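Local coordinates for anopheles Plasmodium-responsive Leucine-rich repeat protein 1B (Anopheles gambiae, PDB 4XGO) that probably acts in the mosquito's response to Plasmodium and interacts with LRIM1, this being the leucine-rich repeat domain of a longer coiled-coil protein, at residues V145-N150 with L164-N169. Residues are numbered along the deposited sequence; the frame is centred on the assembly and turned at random.
Sequences VNVSYN and LDASHN. With NAG (2-acetamido-2-deoxy-beta-D-glucopyranose), chain C; NAG (2-acetamido-2-deoxy-beta-D-glucopyranose), chain B.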
ATOM      1  N   VAL A 145      15.613  -7.817 -14.773  1.00 12.22           N
ATOM      2  CA  VAL A 145      14.649  -6.803 -15.088  1.00 12.28           C
ATOM      3  C   VAL A 145      13.278  -7.132 -14.474  1.00 11.72           C
ATOM      4  O   VAL A 145      12.817  -8.270 -14.555  1.00 11.39           O
ATOM      5  CB  VAL A 145      14.471  -6.676 -16.611  1.00 13.01           C
ATOM      6  CG1 VAL A 145      13.393  -5.660 -16.905  1.00 13.46           C
ATOM      7  CG2 VAL A 145      15.790  -6.264 -17.276  1.00 13.64           C
ATOM      8  N   ASN A 146      12.623  -6.132 -13.894  1.00 11.27           N
ATOM      9  CA  ASN A 146      11.289  -6.314 -13.360  1.00 11.19           C
ATOM     10  C   ASN A 146      10.419  -5.179 -13.843  1.00 10.76           C
ATOM     11  O   ASN A 146      10.651  -4.011 -13.478  1.00 10.46           O
ATOM     12  CB  ASN A 146      11.351  -6.380 -11.830  1.00 12.08           C
ATOM     13  CG  ASN A 146      10.067  -6.863 -11.203  1.00 13.11           C
ATOM     14  OD1 ASN A 146       8.973  -6.779 -11.796  1.00 11.55           O
ATOM     15  ND2 ASN A 146      10.207  -7.402  -9.987  1.00 15.47           N
ATOM     16  N   VAL A 147       9.431  -5.515 -14.682  1.00  9.98           N
ATOM     17  CA  VAL A 147       8.442  -4.574 -15.154  1.00 10.09           C
ATOM     18  C   VAL A 147       7.019  -5.041 -14.801  1.00  9.81           C
ATOM     19  O   VAL A 147       6.060  -4.669 -15.472  1.00  9.94           O
ATOM     20  CB  VAL A 147       8.554  -4.277 -16.676  1.00 10.58           C
ATOM     21  CG1 VAL A 147       9.866  -3.565 -16.989  1.00 10.90           C
ATOM     22  CG2 VAL A 147       8.417  -5.547 -17.530  1.00 10.52           C
ATOM     23  N   SER A 148       6.892  -5.798 -13.710  1.00  9.41           N
ATOM     24  CA  SER A 148       5.598  -6.327 -13.300  1.00  9.38           C
ATOM     25  C   SER A 148       4.665  -5.204 -12.860  1.00  9.70           C
ATOM     26  O   SER A 148       5.121  -4.147 -12.483  1.00  9.21           O
ATOM     27  CB  SER A 148       5.743  -7.363 -12.180  1.00  9.31           C
ATOM     28  OG  SER A 148       6.220  -6.793 -10.962  1.00  9.14           O
ATOM     29  N   TYR A 149       3.357  -5.447 -12.944  1.00 10.02           N
ATOM     30  CA  TYR A 149       2.334  -4.490 -12.530  1.00 10.88           C
ATOM     31  C   TYR A 149       2.430  -3.171 -13.314  1.00 11.15           C
ATOM     32  O   TYR A 149       2.586  -2.093 -12.757  1.00 11.26           O
ATOM     33  CB  TYR A 149       2.353  -4.272 -11.017  1.00 11.63           C
ATOM     34  CG  TYR A 149       1.999  -5.511 -10.227  1.00 12.61           C
ATOM     35  CD1 TYR A 149       0.672  -5.797  -9.912  1.00 13.92           C
ATOM     36  CD2 TYR A 149       2.983  -6.398  -9.807  1.00 13.47           C
ATOM     37  CE1 TYR A 149       0.341  -6.930  -9.178  1.00 14.69           C
ATOM     38  CE2 TYR A 149       2.652  -7.526  -9.057  1.00 14.72           C
ATOM     39  CZ  TYR A 149       1.322  -7.770  -8.769  1.00 15.32           C
ATOM     40  OH  TYR A 149       0.961  -8.885  -8.027  1.00 18.63           O
ATOM     41  N   ASN A 150       2.293  -3.292 -14.623  1.00 11.28           N
ATOM     42  CA  ASN A 150       2.234  -2.157 -15.521  1.00 11.67           C
ATOM     43  C   ASN A 150       1.108  -2.392 -16.529  1.00 12.57           C
ATOM     44  O   ASN A 150       0.211  -3.244 -16.281  1.00 12.26           O
ATOM     45  CB  ASN A 150       3.615  -1.943 -16.129  1.00 11.33           C
ATOM     46  CG  ASN A 150       4.518  -1.163 -15.203  1.00 11.11           C
ATOM     47  OD1 ASN A 150       4.246   0.005 -14.912  1.00 11.27           O
ATOM     48  ND2 ASN A 150       5.577  -1.785 -14.742  1.00 10.65           N
ATOM     49  N   LEU A 164      13.706 -12.166 -15.939  1.00 12.59           N
ATOM     50  CA  LEU A 164      12.781 -11.136 -16.339  1.00 12.93           C
ATOM     51  C   LEU A 164      11.396 -11.399 -15.779  1.00 11.77           C
ATOM     52  O   LEU A 164      10.837 -12.466 -16.001  1.00 11.54           O
ATOM     53  CB  LEU A 164      12.730 -11.029 -17.859  1.00 14.23           C
ATOM     54  CG  LEU A 164      11.710 -10.078 -18.477  1.00 15.53           C
ATOM     55  CD1 LEU A 164      11.812  -8.673 -17.946  1.00 16.50           C
ATOM     56  CD2 LEU A 164      11.919 -10.047 -19.978  1.00 17.20           C
ATOM     57  N   ASP A 165      10.871 -10.429 -15.032  1.00 10.96           N
ATOM     58  CA  ASP A 165       9.525 -10.506 -14.497  1.00 10.53           C
ATOM     59  C   ASP A 165       8.684  -9.434 -15.192  1.00 10.37           C
ATOM     60  O   ASP A 165       8.924  -8.240 -15.030  1.00  9.63           O
ATOM     61  CB  ASP A 165       9.516 -10.361 -12.971  1.00 10.67           C
ATOM     62  CG  ASP A 165       8.126 -10.588 -12.346  1.00 10.79           C
ATOM     63  OD1 ASP A 165       7.095 -10.545 -13.062  1.00 10.26           O
ATOM     64  OD2 ASP A 165       8.068 -10.798 -11.098  1.00 11.35           O
ATOM     65  N   ALA A 166       7.732  -9.893 -16.007  1.00 10.16           N
ATOM     66  CA  ALA A 166       6.747  -9.005 -16.658  1.00 10.35           C
ATOM     67  C   ALA A 166       5.301  -9.416 -16.345  1.00 10.14           C
ATOM     68  O   ALA A 166       4.368  -9.140 -17.112  1.00 10.23           O
ATOM     69  CB  ALA A 166       6.997  -8.896 -18.150  1.00 10.91           C
ATOM     70  N   SER A 167       5.115  -9.981 -15.158  1.00  9.94           N
ATOM     71  CA  SER A 167       3.817 -10.470 -14.703  1.00  9.79           C
ATOM     72  C   SER A 167       2.898  -9.288 -14.464  1.00 10.03           C
ATOM     73  O   SER A 167       3.366  -8.149 -14.301  1.00  9.28           O
ATOM     74  CB  SER A 167       3.952 -11.319 -13.425  1.00  9.61           C
ATOM     75  OG  SER A 167       4.459 -10.594 -12.308  1.00  9.68           O
ATOM     76  N   HIS A 168       1.599  -9.544 -14.514  1.00 10.00           N
ATOM     77  CA  HIS A 168       0.609  -8.519 -14.235  1.00 10.75           C
ATOM     78  C   HIS A 168       0.743  -7.321 -15.199  1.00 10.84           C
ATOM     79  O   HIS A 168       0.870  -6.167 -14.796  1.00 10.85           O
ATOM     80  CB  HIS A 168       0.671  -8.088 -12.779  1.00 11.05           C
ATOM     81  CG  HIS A 168       0.423  -9.204 -11.814  1.00 11.75           C
ATOM     82  ND1 HIS A 168      -0.837  -9.515 -11.364  1.00 13.01           N
ATOM     83  CD2 HIS A 168       1.262 -10.070 -11.205  1.00 12.27           C
ATOM     84  CE1 HIS A 168      -0.770 -10.526 -10.519  1.00 12.81           C
ATOM     85  NE2 HIS A 168       0.497 -10.872 -10.393  1.00 12.95           N
ATOM     86  N   ASN A 169       0.712  -7.630 -16.484  1.00 11.06           N
ATOM     87  CA  ASN A 169       0.603  -6.609 -17.538  1.00 11.67           C
ATOM     88  C   ASN A 169      -0.575  -7.021 -18.430  1.00 12.39           C
ATOM     89  O   ASN A 169      -1.434  -7.777 -17.968  1.00 12.46           O
ATOM     90  CB  ASN A 169       1.922  -6.503 -18.297  1.00 11.61           C
ATOM     91  CG  ASN A 169       2.904  -5.562 -17.620  1.00 11.58           C
ATOM     92  OD1 ASN A 169       2.818  -4.336 -17.767  1.00 11.45           O
ATOM     93  ND2 ASN A 169       3.823  -6.132 -16.845  1.00 11.33           N
TER
HETATM   94  C1  NAG C   1       9.085  -7.914  -9.230  1.00 17.63           C
HETATM   95  C2  NAG C   1       9.519  -9.033  -8.284  1.00 19.25           C
HETATM   96  C3  NAG C   1       8.337  -9.471  -7.413  1.00 22.44           C
HETATM   97  C4  NAG C   1       7.733  -8.285  -6.679  1.00 26.90           C
HETATM   98  C5  NAG C   1       7.491  -7.140  -7.668  1.00 26.03           C
HETATM   99  C6  NAG C   1       7.064  -5.883  -6.905  1.00 28.51           C
HETATM  100  C7  NAG C   1      10.931 -10.964  -8.734  1.00 20.20           C
HETATM  101  C8  NAG C   1      11.195 -12.175  -9.571  1.00 20.99           C
HETATM  102  N2  NAG C   1       9.897 -10.194  -9.039  1.00 18.31           N
HETATM  103  O3  NAG C   1       8.720 -10.497  -6.512  1.00 20.39           O
HETATM  104  O4  NAG C   1       6.437  -8.633  -6.174  1.00 33.16           O
HETATM  105  O5  NAG C   1       8.651  -6.840  -8.430  1.00 21.41           O
HETATM  106  O6  NAG C   1       5.684  -5.745  -7.188  1.00 37.11           O
HETATM  107  O7  NAG C   1      11.673 -10.710  -7.796  1.00 21.51           O
HETATM  108  C1  NAG B   2       6.386  -8.765  -4.749  1.00 42.11           C
HETATM  109  C2  NAG B   2       4.938  -8.633  -4.301  1.00 45.37           C
HETATM  110  C3  NAG B   2       4.852  -8.765  -2.782  1.00 51.55           C
HETATM  111  C4  NAG B   2       5.723  -9.892  -2.212  1.00 53.34           C
HETATM  112  C5  NAG B   2       7.059 -10.082  -2.935  1.00 52.72           C
HETATM  113  C6  NAG B   2       7.678 -11.435  -2.604  1.00 54.29           C
HETATM  114  C7  NAG B   2       3.282  -7.111  -5.324  1.00 47.76           C
HETATM  115  C8  NAG B   2       2.934  -5.695  -5.684  1.00 49.09           C
HETATM  116  N2  NAG B   2       4.448  -7.322  -4.708  1.00 47.34           N
HETATM  117  O3  NAG B   2       3.502  -8.980  -2.422  1.00 52.30           O
HETATM  118  O4  NAG B   2       5.973  -9.625  -0.844  1.00 58.02           O
HETATM  119  O5  NAG B   2       6.876 -10.021  -4.333  1.00 48.24           O
HETATM  120  O6  NAG B   2       9.022 -11.457  -3.030  1.00 57.35           O
HETATM  121  O7  NAG B   2       2.492  -8.000  -5.607  1.00 47.41           O
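Tyr149 and His168 show how equivalent positions of successive repeats stack when the backbone is copied almost unchanged. Their rings form an offset stack, centroids 4.0 Å apart and planes at 9°, with the phenol shifted so that its OH lies over the imidazole face; His168 CB sits nearly over the centre of the tyrosine ring, on the face turned to the imidazole, a CH-pi contact. Both residues take positive phi, and both carry CG anti to the carbonyl carbon (chi1 -64° and -60°), which sends the two rings out side by side. His189 continues the pile beyond His168, while the acetamido methyl C8 of the second sugar lies over the opposite face of Tyr149, toward its rim.

The first sugar is N-linked to Asn146 ND2, and its own amide N2 donates to Asp165 OD2 at 2.8 Å, tying the glycan to the next coil. The OD1 oxygens of these two side chains each accept the backbone N two residues on, closing an Asx turn, and also that serine's OG (Ser148, Ser167).

The backbones that carry these side chains run parallel, with Asp165 N bonded to Val145 O at 2.9 Å and Val147 N to Asp165 O at 2.8 Å. Past the strands, Tyr149 N reaches Ser167 O. The buried carbonyl of Val147 is gripped twice, by Asn150 ND2 and Asn169 ND2, each 3.0 Å away and arriving from opposite faces of its plane. Asn169 OD1 turns to Leu152 N and Asn150 OD1 to Leu131 N. On the inward side Val145 CG1 meets Leu164 CD1 at 3.6 Å, and Val147 CG2 packs on Ala166 CB. Short parallel strands followed by successive asparagines bonded to backbone amides and carbonyls are the signature of the leucine-rich repeat solenoid.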